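Local structure of putative leucoanthocyanidin reductase 1 (Vitis vinifera, 3I6I) at residues V26-A29 with S30-H34; F221-S224 with C225-L228; E261-I264 with P265-V268. The protein binds NADPH and catalyses the reduction of leucoanthocyanidins to 2,3-trans-flavan-3-ols such as catechin, a step of flavonoid metabolism. One frame throughout, in Å; residues are numbered along the deposited sequence. Where two conformers were deposited one is given.

Interaction 1. Residues V26-A29 with S30-H34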
ATOM      1  N   VAL A  26      -3.774  -3.947   7.308  1.00  4.69           N
ATOM      2  CA  VAL A  26      -5.041  -4.337   6.643  1.00  3.61           C
ATOM      3  C   VAL A  26      -5.729  -5.451   7.427  1.00  4.08           C
ATOM      4  O   VAL A  26      -6.926  -5.405   7.665  1.00  3.84           O
ATOM      5  CB  VAL A  26      -4.805  -4.785   5.190  1.00  6.52           C
ATOM      6  CG1 VAL A  26      -6.098  -5.412   4.598  1.00  8.61           C
ATOM      7  CG2 VAL A  26      -4.287  -3.570   4.334  1.00  5.35           C
ATOM      8  N   ALA A  27      -4.953  -6.458   7.836  1.00  6.25           N
ATOM      9  CA  ALA A  27      -5.484  -7.601   8.607  1.00  2.04           C
ATOM     10  C   ALA A  27      -6.047  -7.193   9.967  1.00  3.16           C
ATOM     11  O   ALA A  27      -7.139  -7.624  10.358  1.00  3.47           O
ATOM     12  CB  ALA A  27      -4.377  -8.716   8.755  1.00  6.22           C
ATOM     13  N   THR A  28      -5.327  -6.325  10.678  1.00  2.00           N
ATOM     14  CA  THR A  28      -5.762  -5.841  11.965  1.00  3.72           C
ATOM     15  C   THR A  28      -7.054  -5.077  11.823  1.00  2.00           C
ATOM     16  O   THR A  28      -7.948  -5.244  12.637  1.00  4.74           O
ATOM     17  CB  THR A  28      -4.652  -4.973  12.646  1.00  6.61           C
ATOM     18  OG1 THR A  28      -3.520  -5.812  12.897  1.00  9.15           O
ATOM     19  CG2 THR A  28      -5.129  -4.384  13.984  1.00  9.87           C
ATOM     20  N   ALA A  29      -7.142  -4.234  10.793  1.00  2.84           N
ATOM     21  CA  ALA A  29      -8.351  -3.450  10.506  1.00  3.92           C
ATOM     22  C   ALA A  29      -9.536  -4.352  10.201  1.00  2.00           C
ATOM     23  O   ALA A  29     -10.633  -4.137  10.689  1.00  3.09           O
ATOM     24  CB  ALA A  29      -8.097  -2.521   9.285  1.00  3.07           C
ATOM     25  N   SER A  30      -9.304  -5.368   9.384  1.00  4.88           N
ATOM     26  CA  SER A  30     -10.349  -6.356   9.079  1.00  6.78           C
ATOM     27  C   SER A  30     -10.902  -6.996  10.375  1.00  4.77           C
ATOM     28  O   SER A  30     -12.113  -7.053  10.591  1.00  5.36           O
ATOM     29  CB  SER A  30      -9.838  -7.397   8.087  1.00  7.96           C
ATOM     30  OG  SER A  30     -10.900  -8.230   7.640  1.00  7.98           O
ATOM     31  N   LEU A  31     -10.020  -7.424  11.273  1.00  6.57           N
ATOM     32  CA  LEU A  31     -10.455  -8.016  12.545  1.00  7.23           C
ATOM     33  C   LEU A  31     -11.147  -7.018  13.482  1.00  7.25           C
ATOM     34  O   LEU A  31     -12.156  -7.342  14.092  1.00 10.22           O
ATOM     35  CB  LEU A  31      -9.268  -8.690  13.226  1.00 10.35           C
ATOM     36  CG  LEU A  31      -8.812  -9.942  12.463  1.00  7.38           C
ATOM     37  CD1 LEU A  31      -7.333 -10.217  12.699  1.00 12.03           C
ATOM     38  CD2 LEU A  31      -9.669 -11.145  12.890  1.00  7.45           C
ATOM     39  N   ASP A  32     -10.619  -5.794  13.559  1.00  7.45           N
ATOM     40  CA  ASP A  32     -11.226  -4.706  14.335  1.00  8.40           C
ATOM     41  C   ASP A  32     -12.605  -4.270  13.799  1.00  9.11           C
ATOM     42  O   ASP A  32     -13.435  -3.750  14.568  1.00  8.97           O
ATOM     43  CB  ASP A  32     -10.287  -3.492  14.389  1.00  9.52           C
ATOM     44  CG  ASP A  32      -9.057  -3.729  15.273  1.00 15.50           C
ATOM     45  OD1 ASP A  32      -8.957  -4.798  15.910  1.00 15.36           O
ATOM     46  OD2 ASP A  32      -8.183  -2.840  15.325  1.00 20.85           O
ATOM     47  N   ALA A  33     -12.851  -4.513  12.510  1.00  8.39           N
ATOM     48  CA  ALA A  33     -14.160  -4.251  11.880  1.00  8.05           C
ATOM     49  C   ALA A  33     -15.138  -5.387  12.101  1.00  7.23           C
ATOM     50  O   ALA A  33     -16.248  -5.340  11.589  1.00  7.17           O
ATOM     51  CB  ALA A  33     -13.998  -3.961  10.364  1.00 11.70           C
ATOM     52  N   HIS A  34     -14.719  -6.407  12.860  1.00  8.30           N
ATOM     53  CA  HIS A  34     -15.548  -7.569  13.171  0.50  7.93           C
ATOM     54  C   HIS A  34     -15.897  -8.397  11.902  1.00  8.30           C
ATOM     55  O   HIS A  34     -16.925  -9.085  11.860  1.00  9.72           O
ATOM     56  CB  HIS A  34     -16.818  -7.151  13.945  0.50 10.85           C
ATOM     57  CG  HIS A  34     -16.661  -5.890  14.748  0.50 15.33           C
ATOM     58  ND1 HIS A  34     -15.803  -5.786  15.824  0.50 13.89           N
ATOM     59  CD2 HIS A  34     -17.254  -4.676  14.625  0.50 16.17           C
ATOM     60  CE1 HIS A  34     -15.881  -4.568  16.331  0.50 16.16           C
ATOM     61  NE2 HIS A  34     -16.755  -3.874  15.622  0.50 16.40           N
TER

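Interaction 2. Residues F221-S224 with C225-L228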
ATOM      1  N   PHE A 221      -6.297   7.993  -2.084  1.00  3.86           N
ATOM      2  CA  PHE A 221      -6.270   8.565  -0.756  1.00  4.25           C
ATOM      3  C   PHE A 221      -5.688   9.974  -0.821  1.00  9.64           C
ATOM      4  O   PHE A 221      -4.466  10.131  -0.901  1.00  5.26           O
ATOM      5  CB  PHE A 221      -5.463   7.728   0.245  1.00  5.07           C
ATOM      6  CG  PHE A 221      -6.110   6.426   0.688  1.00  3.69           C
ATOM      7  CD1 PHE A 221      -6.634   5.520  -0.230  1.00  8.34           C
ATOM      8  CD2 PHE A 221      -6.066   6.058   2.038  1.00  5.82           C
ATOM      9  CE1 PHE A 221      -7.209   4.330   0.208  1.00  5.47           C
ATOM     10  CE2 PHE A 221      -6.605   4.823   2.484  1.00  6.30           C
ATOM     11  CZ  PHE A 221      -7.176   3.969   1.542  1.00  4.63           C
ATOM     12  N   ARG A 222      -6.535  10.988  -0.724  1.00  6.08           N
ATOM     13  CA  ARG A 222      -6.074  12.369  -0.789  1.00  6.06           C
ATOM     14  C   ARG A 222      -6.527  13.202   0.396  1.00  3.28           C
ATOM     15  O   ARG A 222      -7.234  14.224   0.212  1.00  5.59           O
ATOM     16  CB  ARG A 222      -6.524  13.019  -2.076  1.00  2.57           C
ATOM     17  CG  ARG A 222      -6.027  12.352  -3.322  1.00  5.24           C
ATOM     18  CD  ARG A 222      -6.235  13.231  -4.521  1.00  4.64           C
ATOM     19  NE  ARG A 222      -5.460  12.789  -5.679  1.00  5.64           N
ATOM     20  CZ  ARG A 222      -5.473  13.386  -6.877  1.00  4.11           C
ATOM     21  NH1 ARG A 222      -6.300  14.393  -7.131  1.00  7.76           N
ATOM     22  NH2 ARG A 222      -4.695  12.951  -7.862  1.00  7.76           N
ATOM     23  N   PRO A 223      -6.103  12.799   1.621  1.00  6.34           N
ATOM     24  CA  PRO A 223      -6.435  13.612   2.777  1.00  6.63           C
ATOM     25  C   PRO A 223      -5.783  15.007   2.691  1.00  6.04           C
ATOM     26  O   PRO A 223      -4.536  15.150   2.699  1.00  3.75           O
ATOM     27  CB  PRO A 223      -5.889  12.781   3.958  1.00  6.57           C
ATOM     28  CG  PRO A 223      -4.717  12.046   3.363  1.00 10.29           C
ATOM     29  CD  PRO A 223      -5.280  11.646   2.011  1.00  6.28           C
ATOM     30  N   SER A 224      -6.613  16.034   2.584  1.00  4.09           N
ATOM     31  CA  SER A 224      -6.125  17.381   2.327  1.00  7.99           C
ATOM     32  C   SER A 224      -5.140  17.894   3.409  1.00  8.60           C
ATOM     33  O   SER A 224      -4.235  18.654   3.106  1.00 10.10           O
ATOM     34  CB  SER A 224      -7.294  18.373   2.128  1.00 10.44           C
ATOM     35  OG  SER A 224      -8.056  18.496   3.331  1.00 14.80           O
ATOM     36  N   CYS A 225      -5.307  17.478   4.659  1.00  5.06           N
ATOM     37  CA  CYS A 225      -4.453  18.003   5.727  1.00  7.87           C
ATOM     38  C   CYS A 225      -3.082  17.326   5.756  1.00  5.03           C
ATOM     39  O   CYS A 225      -2.163  17.766   6.487  1.00  6.28           O
ATOM     40  CB  CYS A 225      -5.102  17.833   7.063  1.00 13.85           C
ATOM     41  SG  CYS A 225      -6.612  18.837   7.272  1.00 27.00           S
ATOM     42  N   ASN A 226      -2.938  16.258   4.989  1.00  3.46           N
ATOM     43  CA  ASN A 226      -1.687  15.503   4.925  1.00  3.92           C
ATOM     44  C   ASN A 226      -1.056  15.629   3.530  1.00  7.38           C
ATOM     45  O   ASN A 226      -0.237  14.790   3.131  1.00  7.19           O
ATOM     46  CB  ASN A 226      -1.922  14.024   5.268  1.00  4.45           C
ATOM     47  CG  ASN A 226      -2.302  13.770   6.723  1.00 10.97           C
ATOM     48  OD1 ASN A 226      -2.590  14.679   7.511  1.00 13.56           O
ATOM     49  ND2 ASN A 226      -2.388  12.498   7.058  1.00  4.39           N
ATOM     50  N   CYS A 227      -1.435  16.670   2.795  1.00  4.41           N
ATOM     51  CA  CYS A 227      -0.874  16.966   1.465  1.00  2.26           C
ATOM     52  C   CYS A 227       0.291  17.936   1.728  1.00  3.87           C
ATOM     53  O   CYS A 227       0.105  19.148   1.899  1.00  2.00           O
ATOM     54  CB  CYS A 227      -1.922  17.607   0.577  1.00  7.06           C
ATOM     55  SG  CYS A 227      -1.359  17.853  -1.136  1.00  9.59           S
ATOM     56  N   LEU A 228       1.478  17.382   1.830  0.50  2.00           N
ATOM     57  CA  LEU A 228       2.666  18.177   2.162  0.50  3.86           C
ATOM     58  C   LEU A 228       3.785  17.933   1.162  0.50  3.56           C
ATOM     59  O   LEU A 228       3.898  16.846   0.585  0.50  6.04           O
ATOM     60  CB  LEU A 228       3.183  17.810   3.562  0.50  8.73           C
ATOM     61  CG  LEU A 228       2.217  17.985   4.730  0.50 10.58           C
ATOM     62  CD1 LEU A 228       1.475  16.695   4.933  0.50 17.35           C
ATOM     63  CD2 LEU A 228       2.984  18.348   5.991  0.50  7.55           C
TER

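Interaction 3. Residues E261-I264 with P265-V268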
ATOM      1  N   GLU A 261      21.359   2.251 -11.256  1.00  2.79           N
ATOM      2  CA  GLU A 261      22.207   1.113 -10.850  1.00  3.83           C
ATOM      3  C   GLU A 261      21.483  -0.235 -10.849  1.00  2.62           C
ATOM      4  O   GLU A 261      22.118  -1.275 -10.852  1.00  3.88           O
ATOM      5  CB  GLU A 261      22.817   1.359  -9.475  1.00  6.73           C
ATOM      6  CG  GLU A 261      23.946   2.409  -9.536  1.00  4.63           C
ATOM      7  CD  GLU A 261      25.008   2.111 -10.599  1.00 12.96           C
ATOM      8  OE1 GLU A 261      25.483   0.951 -10.740  1.00 11.20           O
ATOM      9  OE2 GLU A 261      25.396   3.055 -11.310  1.00  9.42           O
ATOM     10  N   ASN A 262      20.169  -0.225 -10.873  1.00  2.00           N
ATOM     11  CA  ASN A 262      19.401  -1.473 -10.935  1.00  7.31           C
ATOM     12  C   ASN A 262      19.712  -2.438  -9.789  1.00 12.10           C
ATOM     13  O   ASN A 262      19.859  -3.667  -9.996  1.00 10.37           O
ATOM     14  CB  ASN A 262      19.641  -2.149 -12.287  1.00 11.82           C
ATOM     15  CG  ASN A 262      18.659  -1.706 -13.332  1.00 28.43           C
ATOM     16  OD1 ASN A 262      17.436  -1.750 -13.116  1.00 34.52           O
ATOM     17  ND2 ASN A 262      19.181  -1.292 -14.495  1.00 33.01           N
ATOM     18  N   ILE A 263      19.843  -1.867  -8.589  1.00  8.47           N
ATOM     19  CA  ILE A 263      20.076  -2.626  -7.361  1.00 12.98           C
ATOM     20  C   ILE A 263      18.695  -2.810  -6.720  1.00 11.22           C
ATOM     21  O   ILE A 263      18.028  -1.834  -6.446  1.00 10.23           O
ATOM     22  CB  ILE A 263      21.046  -1.834  -6.419  1.00 15.09           C
ATOM     23  CG1 ILE A 263      22.430  -1.719  -7.070  1.00 19.97           C
ATOM     24  CG2 ILE A 263      21.141  -2.478  -5.051  1.00 16.62           C
ATOM     25  CD1 ILE A 263      23.358  -0.677  -6.399  1.00 18.58           C
ATOM     26  N   ILE A 264      18.222  -4.049  -6.577  1.00 12.10           N
ATOM     27  CA  ILE A 264      16.855  -4.301  -6.069  1.00 13.06           C
ATOM     28  C   ILE A 264      16.892  -4.616  -4.572  1.00 18.08           C
ATOM     29  O   ILE A 264      17.619  -5.531  -4.177  1.00 21.10           O
ATOM     30  CB  ILE A 264      16.172  -5.483  -6.799  1.00 16.25           C
ATOM     31  CG1 ILE A 264      16.204  -5.254  -8.320  1.00 16.87           C
ATOM     32  CG2 ILE A 264      14.713  -5.684  -6.298  1.00 16.85           C
ATOM     33  CD1 ILE A 264      15.739  -3.864  -8.766  1.00 17.75           C
ATOM     34  N   PRO A 265      16.060  -3.934  -3.749  1.00 19.94           N
ATOM     35  CA  PRO A 265      15.011  -2.957  -4.100  1.00 19.14           C
ATOM     36  C   PRO A 265      15.403  -1.490  -4.005  1.00 15.45           C
ATOM     37  O   PRO A 265      14.570  -0.625  -4.335  1.00 13.94           O
ATOM     38  CB  PRO A 265      13.920  -3.248  -3.059  1.00 21.92           C
ATOM     39  CG  PRO A 265      14.723  -3.583  -1.838  1.00 25.10           C
ATOM     40  CD  PRO A 265      15.903  -4.380  -2.348  1.00 23.36           C
ATOM     41  N   GLN A 266      16.628  -1.185  -3.572  1.00 11.29           N
ATOM     42  CA  GLN A 266      17.021   0.220  -3.392  1.00 11.97           C
ATOM     43  C   GLN A 266      16.717   1.146  -4.591  1.00  8.66           C
ATOM     44  O   GLN A 266      16.208   2.265  -4.395  1.00  9.51           O
ATOM     45  CB  GLN A 266      18.508   0.330  -3.072  1.00 16.12           C
ATOM     46  CG  GLN A 266      18.901  -0.212  -1.680  1.00 25.76           C
ATOM     47  CD  GLN A 266      19.304  -1.695  -1.657  1.00 27.76           C
ATOM     48  OE1 GLN A 266      18.701  -2.550  -2.317  1.00 25.78           O
ATOM     49  NE2 GLN A 266      20.324  -1.993  -0.872  1.00 33.44           N
ATOM     50  N   SER A 267      17.058   0.694  -5.798  1.00  4.66           N
ATOM     51  CA  SER A 267      16.897   1.487  -7.029  1.00  3.29           C
ATOM     52  C   SER A 267      15.408   1.639  -7.371  1.00  5.37           C
ATOM     53  O   SER A 267      15.005   2.610  -8.009  1.00  4.65           O
ATOM     54  CB  SER A 267      17.616   0.867  -8.207  1.00  2.00           C
ATOM     55  OG  SER A 267      19.038   0.914  -8.078  1.00  2.46           O
ATOM     56  N   VAL A 268      14.598   0.670  -6.959  1.00  5.62           N
ATOM     57  CA  VAL A 268      13.151   0.796  -7.102  1.00  6.75           C
ATOM     58  C   VAL A 268      12.642   1.970  -6.255  1.00  9.94           C
ATOM     59  O   VAL A 268      11.852   2.820  -6.731  1.00  6.07           O
ATOM     60  CB  VAL A 268      12.419  -0.504  -6.717  1.00 10.10           C
ATOM     61  CG1 VAL A 268      10.906  -0.318  -6.832  1.00 12.23           C
ATOM     62  CG2 VAL A 268      12.886  -1.638  -7.608  1.00 10.53           C
TER

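Interaction 1. Residues V26-A29 with S30-H34
T28 and D32, one helical turn apart, run alongside each other on the same flank of the helix, with methyl CG2 of T28 3.7 Å from OD2 of D32. In D32, CG is anti to the carbonyl carbon (chi1 -71°), which folds the carboxylate back along the helix and leaves its CG 3.2 Å from O of T28. That same oxygen takes the backbone N of D32 at 2.9 Å, in a nearly straight bond (N-H...O 163°). Its neighbours repeat the i to i+4 pattern, S30 N reaching O of V26 and L31 N reaching O of A27. The last of the series, A33 N to A29 O, is equally short at 2.9 Å but bends to 137°, and H34 then takes positive phi in a Schellman motif that ends the helix.

On the buried flank, L31 rests its CD1 3.5 Å from O of A27, beside L57 of helix 48-59. The hydroxyls are tied elsewhere: OG1 of T28 to O of Q24 one turn back, and OG of S30 to OG1 of T37, at the start of the next strand. V26, A27 and S30 pack on I15 and V13. Helix 21-32 is thus the crossover helix between strands 13-16 and 37-41, the first beta-alpha-beta unit of the NADPH-binding Rossmann fold.

Interaction 2. Residues F221-S224 with C225-L228
P223 and N226 make the close side of this turn: CG of the proline ring lies 3.9 Å from CB of N226, and the two side chains cross at about a right angle. Beneath this apolar touch, the backbone N of N226 donates to O of P223 at 3.0 Å (N-H...O 152°). The donor stands well above the carbonyl plane, 51° out of it and not on a lone pair, consistent with the tight curl of the chain. The buried amide of N226 is held twice through ND2, by O of R305 and by O of F195, so the residue that closes the turn is also tied to the parts of the fold around it. P223 is also buried, packed on Y194 and F304.

S224 and C225 have helical backbone angles, so P223 to N226 form a type I turn, S224 and C225 making one short 3-10 turn. It leads directly into strand 227-228, which runs antiparallel to strand 193-196 at the border of a three-stranded mixed sheet.

The grip slackens on the outer side. A second i to i+3 bond, from N of C227 to O of S224, is weak at 3.4 Å, although CB of C227 still lies 3.6 Å from that oxygen. S224 and C225 form the exposed crest, and both have their CB directed away from the neighbouring segment. OG of S224 sits between its own backbone N and carbonyl carbon (chi1 65°), which brings it to 3.2 Å from N of C225, but the angle there is too poor for a hydrogen bond.

Interaction 3. Residues E261-I264 with P265-V268
S267 meets I263, four residues earlier, first through CB, 3.3 Å from O of I263. One bond further, OG is anti to the carbonyl carbon of S267 (chi1 -68°), a rotation that sets it 2.9 Å from N of I263 as acceptor of a hydrogen bond with an N-H...O angle of 159°. The hydroxyl is also bonded to O of A258, near the end of the preceding helix. The backbone adds a second bond to I263: N of S267 donates to O of I263 at 2.8 Å, nearly in line with the carbonyl bond, so both polar backbone atoms of I263 are held by one residue. An alanine here would keep the CB contact, but the N of I263 and the O of A258 would probably be left without their shared mate, and the loop freer to shift.

Around this pair, CG2 of I263 lies 3.7 Å from OE1 of Q266. CD1 of I264 meets CG2 of V268 at 3.8 Å. The peptide before P265 is cis, which folds the chain sharply as it enters the new helix.

The segment thus joins helix 252-260, left at N262 with positive phi, to the first turn of helix 266-277; N262, I264, S267 and V268 pack on P132, just ahead of helix 133-149.

All three contacts are local and partly buried, yet they serve different elements. Interaction 1 is the end of a helix in the parallel-sheet Rossmann core, built on repeated backbone bonds with four buried residues. Interaction 2 is a turn entering a strand of the smaller mixed sheet, with one firm and one weak bond; its burial is mixed, P223 and N226 inside, S224 and C225 exposed. Interaction 3, mostly exposed, starts a helix and depends on a serine hydroxyl as well as backbone. Interactions 1 and 3 lie on opposite sides of the chain's centre, their centres about 33 Å apart; interactions 1 and 2 come nearest, about 9 Å between closest atoms, without touching.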